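Local coordinates for protein histidine acid phosphatase (PDB 4ARU) that belongs to branch 2 of the histidine phosphatase superfamily, phosphatases with an alpha/beta core and a largely helical second part, at residues His143-Lys148 with Ser261-Ile266; Thr156-Tyr161 with Met195-Ala200; Ala84-Ala89 with Pro292-Asp297; Ala89-Arg94 with His115-Thr120. All blocks are in the same frame, centred on the assembly; numbering follows the deposited sequence. Where two conformers were deposited one is given.

Contact 1 (His143-Lys148 with Ser261-Ile266); sequences HAAVEK and SRTPYI
Helix 139-150 comes up at Ala145 and Val146 against the kink where helix 243-262 gives way to helix 264-282. The approach is close: the CA atoms of Ala145 and Tyr265 lie 6.3 Å apart, and so do those of Val146 and Thr263. Thr263 leaves helical geometry (phi -40°, psi 118°) and is both the first residue past one helix and the N-cap position of the next. Its side chain does not cap the new helix; OG1 instead turns back to the carbonyl of Leu259, in the helix just ended. In the same rotamer the methyl is anti to the backbone N, and Thr263 CG2 lies 3.7 Å from Ala145 CB and 3.6 Å from Ala145 O. The contact is thus helix-to-kink packing in the helical part of this histidine phosphatase, its close approach consistent with the small alanine at this point. Ala145 CB also meets the root of the tyrosine side chain, 3.6 Å from Tyr265 CB, while the phenol reaches along helix 139-150 to bond through OH with the backbone N of Asp138. On the buried flank the two branched side chains cross obliquely, Val146 CG2 touching Ile266 CD1 at 3.7 Å, and Leu199 of strand 198-201 packs against the same valine.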
loop_
_atom_site.group_PDB
_atom_site.type_symbol
_atom_site.label_atom_id
_atom_site.label_comp_id
_atom_site.label_asym_id
_atom_site.label_seq_id
_atom_site.Cartn_x
_atom_site.Cartn_y
_atom_site.Cartn_z
ATOM N N HIS A 143 21.506 2.494 7.007
ATOM C CA HIS A 143 21.938 1.221 7.617
ATOM C C HIS A 143 21.571 1.213 9.136
ATOM O O HIS A 143 21.003 0.243 9.640
ATOM C CB HIS A 143 23.458 1.082 7.469
ATOM C CG HIS A 143 23.921 0.664 6.103
ATOM N ND1 HIS A 143 23.690 -0.601 5.604
ATOM C CD2 HIS A 143 24.575 1.337 5.124
ATOM C CE1 HIS A 143 24.241 -0.707 4.403
ATOM N NE2 HIS A 143 24.758 0.460 4.075
ATOM N N ALA A 144 21.838 2.324 9.823
ATOM C CA ALA A 144 21.569 2.396 11.256
ATOM C C ALA A 144 20.089 2.382 11.536
ATOM O O ALA A 144 19.640 1.706 12.464
ATOM C CB ALA A 144 22.210 3.627 11.860
ATOM N N ALA A 145 19.295 3.062 10.715
ATOM C CA ALA A 145 17.855 3.122 10.947
ATOM C C ALA A 145 17.187 1.762 10.731
ATOM O O ALA A 145 16.286 1.364 11.470
ATOM C CB ALA A 145 17.230 4.189 10.043
ATOM N N VAL A 146 17.608 1.017 9.709
ATOM C CA VAL A 146 17.056 -0.290 9.438
ATOM C C VAL A 146 17.425 -1.253 10.580
ATOM O O VAL A 146 16.574 -2.033 11.033
ATOM C CB VAL A 146 17.489 -0.800 8.057
ATOM C CG1 VAL A 146 17.092 -2.257 7.868
ATOM C CG2 VAL A 146 16.870 0.061 6.955
ATOM N N GLU A 147 18.657 -1.170 11.064
ATOM C CA GLU A 147 19.046 -2.019 12.198
ATOM C C GLU A 147 18.203 -1.701 13.418
ATOM O O GLU A 147 17.745 -2.632 14.120
ATOM C CB GLU A 147 20.525 -1.878 12.495
ATOM C CG GLU A 147 20.906 -2.737 13.695
ATOM C CD GLU A 147 22.389 -2.929 13.897
ATOM O OE1 GLU A 147 23.171 -2.836 12.918
ATOM O OE2 GLU A 147 22.797 -3.208 15.062
ATOM N N LYS A 148 17.937 -0.424 13.657
ATOM C CA LYS A 148 17.100 -0.010 14.776
ATOM C C LYS A 148 15.693 -0.580 14.647
ATOM O O LYS A 148 15.090 -1.089 15.594
ATOM C CB LYS A 148 17.073 1.506 14.868
ATOM C CG LYS A 148 16.289 2.046 16.054
ATOM C CD LYS A 148 16.235 3.570 15.972
ATOM C CE LYS A 148 15.169 4.172 16.881
ATOM N NZ LYS A 148 15.561 3.957 18.294
ATOM N N SER A 261 10.243 0.005 4.330
ATOM C CA SER A 261 9.283 1.068 4.093
ATOM C C SER A 261 8.702 1.742 5.338
ATOM O O SER A 261 8.362 2.937 5.273
ATOM C CB SER A 261 8.153 0.572 3.203
ATOM O OG SER A 261 8.690 0.273 1.896
ATOM N N ARG A 262 8.574 1.047 6.458
ATOM C CA ARG A 262 8.046 1.675 7.668
ATOM C C ARG A 262 9.071 2.350 8.531
ATOM O O ARG A 262 8.770 3.294 9.214
ATOM C CB ARG A 262 7.234 0.687 8.534
ATOM C CG ARG A 262 6.040 0.079 7.829
ATOM C CD ARG A 262 5.095 -0.665 8.787
ATOM N NE ARG A 262 4.495 0.293 9.703
ATOM C CZ ARG A 262 4.886 0.538 10.950
ATOM N NH1 ARG A 262 5.884 -0.094 11.517
ATOM N NH2 ARG A 262 4.324 1.511 11.629
ATOM N N THR A 263 10.290 1.856 8.506
ATOM C CA THR A 263 11.398 2.507 9.231
ATOM C C THR A 263 11.336 4.033 9.124
ATOM O O THR A 263 11.376 4.518 8.006
ATOM C CB THR A 263 12.736 2.053 8.630
ATOM O OG1 THR A 263 12.897 0.664 8.903
ATOM C CG2 THR A 263 13.935 2.848 9.192
ATOM N N PRO A 264 11.189 4.771 10.231
ATOM C CA PRO A 264 10.854 6.199 10.100
ATOM C C PRO A 264 11.817 7.020 9.210
ATOM O O PRO A 264 11.363 7.819 8.413
ATOM C CB PRO A 264 10.803 6.689 11.535
ATOM C CG PRO A 264 10.235 5.483 12.240
ATOM C CD PRO A 264 10.958 4.305 11.627
ATOM N N TYR A 265 13.110 6.795 9.321
ATOM C CA TYR A 265 14.059 7.567 8.493
ATOM C C TYR A 265 13.765 7.400 7.019
ATOM O O TYR A 265 13.783 8.348 6.227
ATOM C CB TYR A 265 15.490 7.152 8.825
ATOM C CG TYR A 265 16.543 7.942 8.090
ATOM C CD1 TYR A 265 16.876 9.224 8.476
ATOM C CD2 TYR A 265 17.171 7.423 6.988
ATOM C CE1 TYR A 265 17.839 9.938 7.794
ATOM C CE2 TYR A 265 18.124 8.128 6.303
ATOM C CZ TYR A 265 18.438 9.393 6.708
ATOM O OH TYR A 265 19.381 10.100 5.997
ATOM N N ILE A 266 13.506 6.183 6.605
ATOM C CA ILE A 266 13.220 5.918 5.207
ATOM C C ILE A 266 11.822 6.462 4.886
ATOM O O ILE A 266 11.612 7.114 3.837
ATOM C CB ILE A 266 13.265 4.395 4.915
ATOM C CG1 ILE A 266 14.683 3.881 5.109
ATOM C CG2 ILE A 266 12.759 4.111 3.519
ATOM C CD1 ILE A 266 14.848 2.394 4.894
#

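Contact 2 (Thr156-Tyr161 with Met195-Ala200); sequences TLNQRY and MPSRLA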
loop_
_atom_site.group_PDB
_atom_site.type_symbol
_atom_site.label_atom_id
_atom_site.label_comp_id
_atom_site.label_asym_id
_atom_site.label_seq_id
_atom_site.Cartn_x
_atom_site.Cartn_y
_atom_site.Cartn_z
ATOM N N THR A 156 21.760 -10.894 10.629
ATOM C CA THR A 156 21.207 -12.004 11.420
ATOM C C THR A 156 19.707 -12.203 11.232
ATOM O O THR A 156 19.091 -13.035 11.883
ATOM C CB THR A 156 21.528 -11.844 12.943
ATOM O OG1 THR A 156 20.746 -10.785 13.526
ATOM C CG2 THR A 156 22.989 -11.599 13.196
ATOM N N LEU A 157 19.103 -11.438 10.331
ATOM C CA LEU A 157 17.634 -11.418 10.220
ATOM C C LEU A 157 17.020 -12.777 9.907
ATOM O O LEU A 157 15.912 -13.065 10.369
ATOM C CB LEU A 157 17.212 -10.425 9.146
ATOM C CG LEU A 157 15.724 -10.089 9.089
ATOM C CD1 LEU A 157 15.284 -9.309 10.308
ATOM C CD2 LEU A 157 15.371 -9.340 7.827
ATOM N N ASN A 158 17.683 -13.622 9.115
ATOM C CA ASN A 158 17.053 -14.885 8.758
ATOM C C ASN A 158 16.751 -15.718 10.012
ATOM O O ASN A 158 15.848 -16.558 9.988
ATOM C CB ASN A 158 17.936 -15.771 7.864
ATOM C CG ASN A 158 18.143 -15.201 6.466
ATOM O OD1 ASN A 158 17.633 -14.126 6.132
ATOM N ND2 ASN A 158 18.858 -15.980 5.644
ATOM N N GLN A 159 17.547 -15.552 11.053
ATOM C CA GLN A 159 17.364 -16.339 12.269
ATOM C C GLN A 159 16.043 -16.073 12.983
ATOM O O GLN A 159 15.645 -16.901 13.829
ATOM C CB GLN A 159 18.557 -16.166 13.194
ATOM C CG GLN A 159 19.879 -16.682 12.616
ATOM C CD GLN A 159 19.767 -18.000 11.827
ATOM O OE1 GLN A 159 20.060 -18.051 10.606
ATOM N NE2 GLN A 159 19.298 -19.054 12.483
ATOM N N ARG A 160 15.421 -14.950 12.672
ATOM C CA ARG A 160 14.138 -14.562 13.237
ATOM C C ARG A 160 12.994 -15.307 12.555
ATOM O O ARG A 160 11.876 -15.377 13.083
ATOM C CB ARG A 160 13.933 -13.043 13.101
ATOM C CG ARG A 160 12.603 -12.505 13.587
ATOM C CD ARG A 160 12.622 -11.008 13.593
ATOM N NE ARG A 160 13.534 -10.483 14.597
ATOM C CZ ARG A 160 13.875 -9.206 14.701
ATOM N NH1 ARG A 160 13.437 -8.313 13.784
ATOM N NH2 ARG A 160 14.676 -8.839 15.716
ATOM N N TYR A 161 13.240 -15.829 11.366
ATOM C CA TYR A 161 12.182 -16.360 10.503
ATOM C C TYR A 161 12.453 -17.769 10.010
ATOM O O TYR A 161 12.108 -18.115 8.870
ATOM C CB TYR A 161 11.953 -15.410 9.314
ATOM C CG TYR A 161 11.523 -14.053 9.737
ATOM C CD1 TYR A 161 10.269 -13.829 10.254
ATOM C CD2 TYR A 161 12.398 -12.998 9.668
ATOM C CE1 TYR A 161 9.878 -12.551 10.668
ATOM C CE2 TYR A 161 12.048 -11.729 10.096
ATOM C CZ TYR A 161 10.784 -11.506 10.598
ATOM O OH TYR A 161 10.390 -10.275 11.093
ATOM N N MET A 195 21.389 -17.916 1.614
ATOM C CA MET A 195 21.046 -16.533 1.317
ATOM C C MET A 195 20.900 -15.714 2.593
ATOM O O MET A 195 19.815 -15.282 2.947
ATOM C CB MET A 195 19.759 -16.440 0.495
ATOM C CG MET A 195 19.965 -17.037 -0.875
ATOM S SD MET A 195 18.444 -16.948 -1.870
ATOM C CE MET A 195 18.118 -18.683 -2.088
ATOM N N PRO A 196 22.035 -15.456 3.250
ATOM C CA PRO A 196 21.984 -14.571 4.411
ATOM C C PRO A 196 21.435 -13.188 4.096
ATOM O O PRO A 196 21.602 -12.685 2.978
ATOM C CB PRO A 196 23.439 -14.510 4.870
ATOM C CG PRO A 196 24.206 -14.771 3.634
ATOM C CD PRO A 196 23.414 -15.819 2.896
ATOM N N SER A 197 20.711 -12.582 5.033
ATOM C CA SER A 197 20.231 -11.220 4.840
ATOM C C SER A 197 21.377 -10.207 4.819
ATOM O O SER A 197 22.368 -10.346 5.563
ATOM C CB SER A 197 19.214 -10.819 5.945
ATOM O OG SER A 197 17.984 -11.468 5.812
ATOM N N ARG A 198 21.248 -9.184 3.980
ATOM C CA ARG A 198 22.071 -8.008 4.116
ATOM C C ARG A 198 21.362 -6.830 3.482
ATOM O O ARG A 198 20.497 -6.989 2.618
ATOM C CB ARG A 198 23.483 -8.164 3.549
ATOM C CG ARG A 198 23.527 -8.006 2.066
ATOM C CD ARG A 198 24.879 -8.272 1.497
ATOM N NE ARG A 198 24.832 -8.129 0.030
ATOM C CZ ARG A 198 25.097 -7.001 -0.635
ATOM N NH1 ARG A 198 25.406 -5.882 -0.034
ATOM N NH2 ARG A 198 25.031 -6.994 -1.955
ATOM N N LEU A 199 21.712 -5.649 3.900
ATOM C CA LEU A 199 21.166 -4.448 3.348
ATOM C C LEU A 199 22.159 -3.911 2.297
ATOM O O LEU A 199 23.323 -3.684 2.584
ATOM C CB LEU A 199 20.941 -3.420 4.476
ATOM C CG LEU A 199 20.245 -2.118 4.135
ATOM C CD1 LEU A 199 18.870 -2.407 3.648
ATOM C CD2 LEU A 199 20.179 -1.176 5.322
ATOM N N ALA A 200 21.679 -3.727 1.060
ATOM C CA ALA A 200 22.478 -3.254 -0.050
ATOM C C ALA A 200 22.015 -1.880 -0.480
ATOM O O ALA A 200 20.824 -1.669 -0.626
ATOM C CB ALA A 200 22.369 -4.239 -1.207
HETATM O O HOH W 1 20.467 -13.541 7.856
#
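Asn158 and Ser197 meet through their polar ends, and the carboxamide of Asn158 grips segment 195-200 at two places. Its oxygen accepts from the serine hydroxyl, with Ser197 OG 2.7 Å from Asn158 OD1; the donor is tilted 33° from the carbonyl plane of the amide. Its nitrogen gives a nearly straight bond to the backbone, Asn158 ND2 to Met195 O at 2.9 Å. This acceptor lies in the plane of the asparagine amide, but from the side of Met195 the donor stands above the carbonyl plane, 47° out of it. With both ends engaged, the amide is fixed in its rotation, and a weak further bond runs from ND2 to Ser192 O. The serine hydroxyl is anti to its own carbonyl carbon (chi1 -72°), which also brings Ser197 OG alongside the leucine, 3.6 Å from Leu157 CB. A water adds a bridge between the two backbones: it accepts from Asn158 N at 3.1 Å and from Ser197 N at 3.0 Å. Asn158 thus ties a turn with helical phi/psi to the extended chain entering strand 198-201. Segment 156-161 lies between helices 139-150 and 162-172, and segment 195-200 leads from helix 191-194 into the hairpin of strands 198-201 and 208-211. Helix 213-229 packs on Asn158 through Ala213 and Val214, while Leu157 reaches Leu210 of the hairpin and Leu259 of helix 243-262.

Contact 3 (Ala84-Ala89 with Pro292-Asp297); sequences AVYVWA and PDISPD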
loop_
_atom_site.group_PDB
_atom_site.type_symbol
_atom_site.label_atom_id
_atom_site.label_comp_id
_atom_site.label_asym_id
_atom_site.label_seq_id
_atom_site.Cartn_x
_atom_site.Cartn_y
_atom_site.Cartn_z
ATOM N N ALA A 84 -16.619 17.113 -7.230
ATOM C CA ALA A 84 -16.645 16.330 -5.980
ATOM C C ALA A 84 -15.597 15.255 -5.900
ATOM O O ALA A 84 -15.183 14.918 -4.819
ATOM C CB ALA A 84 -18.016 15.696 -5.780
ATOM N N VAL A 85 -15.193 14.703 -7.035
ATOM C CA VAL A 85 -14.329 13.543 -7.088
ATOM C C VAL A 85 -13.085 13.819 -7.928
ATOM O O VAL A 85 -13.186 14.360 -9.016
ATOM C CB VAL A 85 -15.057 12.341 -7.695
ATOM C CG1 VAL A 85 -14.167 11.108 -7.684
ATOM C CG2 VAL A 85 -16.366 12.080 -6.944
ATOM N N TYR A 86 -11.923 13.496 -7.390
ATOM C CA TYR A 86 -10.661 13.724 -8.044
ATOM C C TYR A 86 -9.742 12.570 -7.820
ATOM O O TYR A 86 -9.570 12.124 -6.710
ATOM C CB TYR A 86 -10.025 15.011 -7.543
ATOM C CG TYR A 86 -8.742 15.457 -8.237
ATOM C CD1 TYR A 86 -7.537 14.920 -7.935
ATOM C CD2 TYR A 86 -8.763 16.520 -9.093
ATOM C CE1 TYR A 86 -6.359 15.363 -8.556
ATOM C CE2 TYR A 86 -7.618 16.964 -9.739
ATOM C CZ TYR A 86 -6.407 16.379 -9.452
ATOM O OH TYR A 86 -5.236 16.845 -10.031
ATOM N N VAL A 87 -9.112 12.089 -8.899
ATOM C CA VAL A 87 -8.117 11.045 -8.862
ATOM C C VAL A 87 -6.758 11.573 -9.281
ATOM O O VAL A 87 -6.636 12.125 -10.338
ATOM C CB VAL A 87 -8.480 9.817 -9.771
ATOM C CG1 VAL A 87 -7.343 8.830 -9.754
ATOM C CG2 VAL A 87 -9.788 9.183 -9.351
ATOM N N TRP A 88 -5.756 11.339 -8.447
ATOM C CA TRP A 88 -4.346 11.518 -8.807
ATOM C C TRP A 88 -3.681 10.152 -8.818
ATOM O O TRP A 88 -3.592 9.521 -7.779
ATOM C CB TRP A 88 -3.600 12.471 -7.876
ATOM C CG TRP A 88 -2.235 12.780 -8.396
ATOM C CD1 TRP A 88 -1.040 12.169 -8.056
ATOM C CD2 TRP A 88 -1.918 13.650 -9.471
ATOM N NE1 TRP A 88 -0.025 12.646 -8.816
ATOM C CE2 TRP A 88 -0.512 13.566 -9.682
ATOM C CE3 TRP A 88 -2.652 14.558 -10.233
ATOM C CZ2 TRP A 88 0.154 14.337 -10.637
ATOM C CZ3 TRP A 88 -1.983 15.333 -11.157
ATOM C CH2 TRP A 88 -0.605 15.183 -11.396
ATOM N N ALA A 89 -3.236 9.686 -9.976
ATOM C CA ALA A 89 -2.570 8.408 -10.085
ATOM C C ALA A 89 -1.108 8.594 -10.394
ATOM O O ALA A 89 -0.739 9.530 -11.099
ATOM C CB ALA A 89 -3.191 7.572 -11.214
ATOM N N PRO A 292 -3.178 19.701 -9.757
ATOM C CA PRO A 292 -3.722 20.565 -10.808
ATOM C C PRO A 292 -5.202 20.359 -11.055
ATOM O O PRO A 292 -5.655 19.228 -11.106
ATOM C CB PRO A 292 -2.904 20.193 -12.041
ATOM C CG PRO A 292 -2.326 18.897 -11.752
ATOM C CD PRO A 292 -2.210 18.725 -10.261
ATOM N N ASP A 293 -5.933 21.467 -11.151
ATOM C CA ASP A 293 -7.340 21.392 -11.527
ATOM C C ASP A 293 -8.260 20.804 -10.439
ATOM O O ASP A 293 -9.359 20.373 -10.770
ATOM C CB ASP A 293 -7.435 20.533 -12.823
ATOM C CG ASP A 293 -8.826 20.454 -13.405
ATOM O OD1 ASP A 293 -9.499 21.491 -13.451
ATOM O OD2 ASP A 293 -9.220 19.342 -13.849
ATOM N N ILE A 294 -7.814 20.681 -9.184
ATOM C CA ILE A 294 -8.691 20.138 -8.145
ATOM C C ILE A 294 -9.599 21.249 -7.673
ATOM O O ILE A 294 -9.180 22.404 -7.638
ATOM C CB ILE A 294 -7.905 19.498 -6.967
ATOM C CG1 ILE A 294 -8.852 18.643 -6.104
ATOM C CG2 ILE A 294 -7.154 20.559 -6.159
ATOM C CD1 ILE A 294 -8.093 17.698 -5.216
ATOM N N SER A 295 -10.849 20.917 -7.372
ATOM C CA SER A 295 -11.829 21.915 -6.940
ATOM C C SER A 295 -11.673 22.202 -5.479
ATOM O O SER A 295 -11.415 21.289 -4.697
ATOM C CB SER A 295 -13.253 21.417 -7.191
ATOM O OG SER A 295 -14.191 22.391 -6.725
ATOM N N PRO A 296 -11.877 23.466 -5.093
ATOM C CA PRO A 296 -12.055 23.755 -3.687
ATOM C C PRO A 296 -13.222 22.996 -3.010
ATOM O O PRO A 296 -13.210 22.865 -1.812
ATOM C CB PRO A 296 -12.309 25.270 -3.659
ATOM C CG PRO A 296 -11.795 25.767 -4.962
ATOM C CD PRO A 296 -11.947 24.672 -5.942
ATOM N N ASP A 297 -14.187 22.496 -3.777
ATOM C CA ASP A 297 -15.360 21.795 -3.263
ATOM C C ASP A 297 -15.176 20.265 -3.345
ATOM O O ASP A 297 -16.149 19.499 -3.329
ATOM C CB ASP A 297 -16.611 22.185 -4.095
ATOM C CG ASP A 297 -16.899 23.700 -4.086
ATOM O OD1 ASP A 297 -16.659 24.351 -3.044
ATOM O OD2 ASP A 297 -17.359 24.236 -5.128
#
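A single hydrogen bond joins Tyr86 to Pro292, the phenol OH donating to Pro292 O at 2.6 Å. This bond pins the phenol end of a buried side chain to the backbone of the loop. The acceptor lies at the ring edge, near its plane, and the donor is tilted 21° from the carbonyl plane. Apolar contact makes up the rest. Ile294 lies over one face of the tyrosine ring in a CH-pi contact, its CB 4.0 Å from the centroid of the Tyr86 ring and offset toward the rim. The isoleucine crosses the tyrosine at about a right angle, with Ile294 CG1 3.7 Å from Tyr86 CD2. Two residues along the strand, the proline ring meets the indole, Pro292 CD being 3.5 Å from Trp88 CZ3; the indole NE1 is bonded to Asp124. Within the loop, Ser295 OG accepts from Asp297 N at 2.9 Å, an ST turn; Asp297 is the residue whose CA lies nearest that of Ala84. The loop runs roughly antiparallel to strand 85-89 and leads into strand 300-305, the parallel neighbour of that strand in the central sheet. Leu301 touches both Tyr86 and Ile294, His115 stacks on the tyrosine ring, and helix 93-106 packs on Val85 and Val87.

Contact 4 (Ala89-Arg94 with His115-Thr120); sequences ADVDQR and HHQQNT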
loop_
_atom_site.group_PDB
_atom_site.type_symbol
_atom_site.label_atom_id
_atom_site.label_comp_id
_atom_site.label_asym_id
_atom_site.label_seq_id
_atom_site.Cartn_x
_atom_site.Cartn_y
_atom_site.Cartn_z
ATOM N N ALA A 89 -3.236 9.686 -9.976
ATOM C CA ALA A 89 -2.570 8.408 -10.085
ATOM C C ALA A 89 -1.108 8.594 -10.394
ATOM O O ALA A 89 -0.739 9.530 -11.099
ATOM C CB ALA A 89 -3.191 7.572 -11.214
ATOM N N ASP A 90 -0.282 7.661 -9.893
ATOM C CA ASP A 90 1.103 7.618 -10.319
ATOM C C ASP A 90 1.168 7.262 -11.797
ATOM O O ASP A 90 0.201 6.838 -12.409
ATOM C CB ASP A 90 1.907 6.613 -9.480
ATOM C CG ASP A 90 3.422 6.855 -9.504
ATOM O OD1 ASP A 90 3.935 7.851 -10.046
ATOM O OD2 ASP A 90 4.080 5.951 -8.914
ATOM N N VAL A 91 2.357 7.411 -12.344
ATOM C CA VAL A 91 2.591 7.343 -13.778
ATOM C C VAL A 91 2.408 5.970 -14.413
ATOM O O VAL A 91 2.233 5.903 -15.638
ATOM C CB VAL A 91 3.989 7.858 -14.146
ATOM C CG1 VAL A 91 3.998 9.320 -13.880
ATOM C CG2 VAL A 91 5.142 7.155 -13.437
ATOM N N ASP A 92 2.506 4.908 -13.610
ATOM C CA ASP A 92 2.522 3.565 -14.165
ATOM C C ASP A 92 1.160 3.159 -14.732
ATOM O O ASP A 92 0.114 3.642 -14.329
ATOM C CB ASP A 92 2.941 2.567 -13.080
ATOM C CG ASP A 92 4.281 2.879 -12.508
ATOM O OD1 ASP A 92 5.239 2.987 -13.321
ATOM O OD2 ASP A 92 4.340 3.108 -11.284
ATOM N N GLN A 93 1.185 2.249 -15.679
ATOM C CA GLN A 93 -0.032 1.681 -16.194
ATOM C C GLN A 93 -0.900 1.173 -15.039
ATOM O O GLN A 93 -2.130 1.384 -14.985
ATOM C CB GLN A 93 0.295 0.563 -17.209
ATOM C CG GLN A 93 -0.911 -0.090 -17.878
ATOM C CD GLN A 93 -1.477 -1.290 -17.170
ATOM O OE1 GLN A 93 -1.123 -1.607 -16.073
ATOM N NE2 GLN A 93 -2.416 -1.949 -17.845
ATOM N N ARG A 94 -0.291 0.469 -14.092
ATOM C CA ARG A 94 -1.067 -0.217 -13.052
ATOM C C ARG A 94 -1.814 0.797 -12.187
ATOM O O ARG A 94 -2.935 0.512 -11.747
ATOM C CB ARG A 94 -0.190 -1.157 -12.237
ATOM C CG ARG A 94 1.003 -0.527 -11.547
ATOM C CD ARG A 94 1.839 -1.631 -10.851
ATOM N NE ARG A 94 3.104 -1.104 -10.360
ATOM C CZ ARG A 94 4.227 -1.081 -11.048
ATOM N NH1 ARG A 94 4.252 -1.544 -12.289
ATOM N NH2 ARG A 94 5.329 -0.565 -10.527
ATOM N N HIS A 115 -6.358 12.230 -13.198
ATOM C CA HIS A 115 -5.239 13.080 -13.393
ATOM C C HIS A 115 -3.949 12.354 -13.053
ATOM O O HIS A 115 -3.927 11.537 -12.150
ATOM C CB HIS A 115 -5.354 14.315 -12.508
ATOM C CG HIS A 115 -6.546 15.155 -12.798
ATOM N ND1 HIS A 115 -7.807 14.830 -12.375
ATOM C CD2 HIS A 115 -6.666 16.294 -13.494
ATOM C CE1 HIS A 115 -8.661 15.739 -12.791
ATOM N NE2 HIS A 115 -7.994 16.672 -13.446
ATOM N N HIS A 116 -2.868 12.739 -13.736
ATOM C CA HIS A 116 -1.530 12.209 -13.487
ATOM C C HIS A 116 -0.468 13.100 -14.081
ATOM O O HIS A 116 -0.738 14.040 -14.820
ATOM C CB HIS A 116 -1.402 10.739 -13.997
ATOM C CG HIS A 116 -1.473 10.592 -15.481
ATOM N ND1 HIS A 116 -0.400 10.861 -16.305
ATOM C CD2 HIS A 116 -2.472 10.180 -16.293
ATOM C CE1 HIS A 116 -0.739 10.633 -17.570
ATOM N NE2 HIS A 116 -1.995 10.227 -17.588
ATOM N N GLN A 117 0.774 12.860 -13.691
ATOM C CA GLN A 117 1.856 13.664 -14.177
ATOM C C GLN A 117 1.913 13.560 -15.692
ATOM O O GLN A 117 1.857 12.490 -16.201
ATOM C CB GLN A 117 3.168 13.161 -13.559
ATOM C CG GLN A 117 4.400 13.845 -14.114
ATOM C CD GLN A 117 5.622 13.546 -13.289
ATOM O OE1 GLN A 117 5.791 14.130 -12.213
ATOM N NE2 GLN A 117 6.423 12.603 -13.721
ATOM N N GLN A 118 2.145 14.675 -16.362
ATOM C CA GLN A 118 2.201 14.661 -17.829
ATOM C C GLN A 118 3.203 13.697 -18.430
ATOM O O GLN A 118 2.910 12.935 -19.373
ATOM C CB GLN A 118 2.578 16.044 -18.290
ATOM C CG GLN A 118 1.440 17.030 -18.191
ATOM C CD GLN A 118 0.520 17.017 -19.441
ATOM O OE1 GLN A 118 0.243 15.985 -20.075
ATOM N NE2 GLN A 118 0.014 18.171 -19.756
ATOM N N ASN A 119 4.431 13.789 -17.948
ATOM C CA ASN A 119 5.477 12.906 -18.405
ATOM C C ASN A 119 5.509 11.603 -17.620
ATOM O O ASN A 119 5.933 11.574 -16.467
ATOM C CB ASN A 119 6.839 13.609 -18.323
ATOM C CG ASN A 119 7.923 12.829 -19.029
ATOM O OD1 ASN A 119 7.946 11.613 -19.052
ATOM N ND2 ASN A 119 8.825 13.539 -19.623
ATOM N N THR A 120 5.017 10.513 -18.211
ATOM C CA THR A 120 4.954 9.241 -17.535
ATOM C C THR A 120 6.240 8.426 -17.534
ATOM O O THR A 120 6.265 7.390 -16.896
ATOM C CB THR A 120 3.805 8.325 -18.060
ATOM O OG1 THR A 120 4.008 8.056 -19.447
ATOM C CG2 THR A 120 2.465 8.993 -17.873
HETATM O O HOH W 2 1.537 10.865 -11.757
HETATM O O HOH W 3 5.183 4.612 -16.563
#
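Ala89 N donates to His115 O at 2.9 Å in a nearly straight bond (166°), which lies almost on the line of the carbonyl and joins the end of strand 85-89 to the short, weakly bonded strand 115-116. On the other side of the residue, Ala89 O lies 3.2 Å from His116 CB, and instead of bonding directly to Gln117 it takes a water proton; the same water accepts from Gln117 N at 2.9 Å, so it bridges the two backbones between the close approaches of Ala89 to His116 and of Val91 to Thr120. At Asp90 the carboxylate turns back on its own segment: OD1 accepts from Val91 N, met from above the carboxylate plane, while OD2 is bonded to His306. Val91 carries most of the side-chain packing. Its CB is 3.6 Å from Thr120 O, and its CG1, set beside the backbone N (chi1 -68°), lies 3.9 Å from Gln117 CB as well as near Asn119 O. The loop that receives it is braced from within, since Gln117 NE2 donates to Asn119 O at 3.0 Å, in the carbonyl plane, and also bonds to Ala123 O. A second water is held by Thr120 O and only weakly by Val91 O. Beyond this, Asp92 stands at the N-cap position of helix 93-106, though its side chain makes no capping bond, and Arg94 NH2 in the first turn is hydrogen-bonded to an L(+)-tartaric acid molecule, probably from the crystallisation liquor. The contact thus lies within a beta-alpha-beta unit: helix 93-106 connects strand 85-89 to its parallel neighbour 115-116, and on the other flank of strand 85-89 runs strand 300-305.

Overall arrangement
From the N terminus, strand 85-89 opens contact 3, and its last residue, Ala89, is shared with contact 4. Contact 4 closes first, after helix 93-106, at strand 115-116. Helix 139-150 then opens contact 1, and the turn at 156-161 opens contact 2, which closes at 195-200. Contact 1 closes later at 261-266, so contact 2 is enclosed by it; contact 3, closing at 292-297, encloses all the others. Contacts 3 and 4 tie the edge of the central sheet together and touch through His115 and where Trp88 packs on His116, whereas contacts 1 and 2 lie in the helical part and touch at Leu199. The centres of contacts 2 and 3 are about 43 Å apart, on opposite sides of the chain's centre.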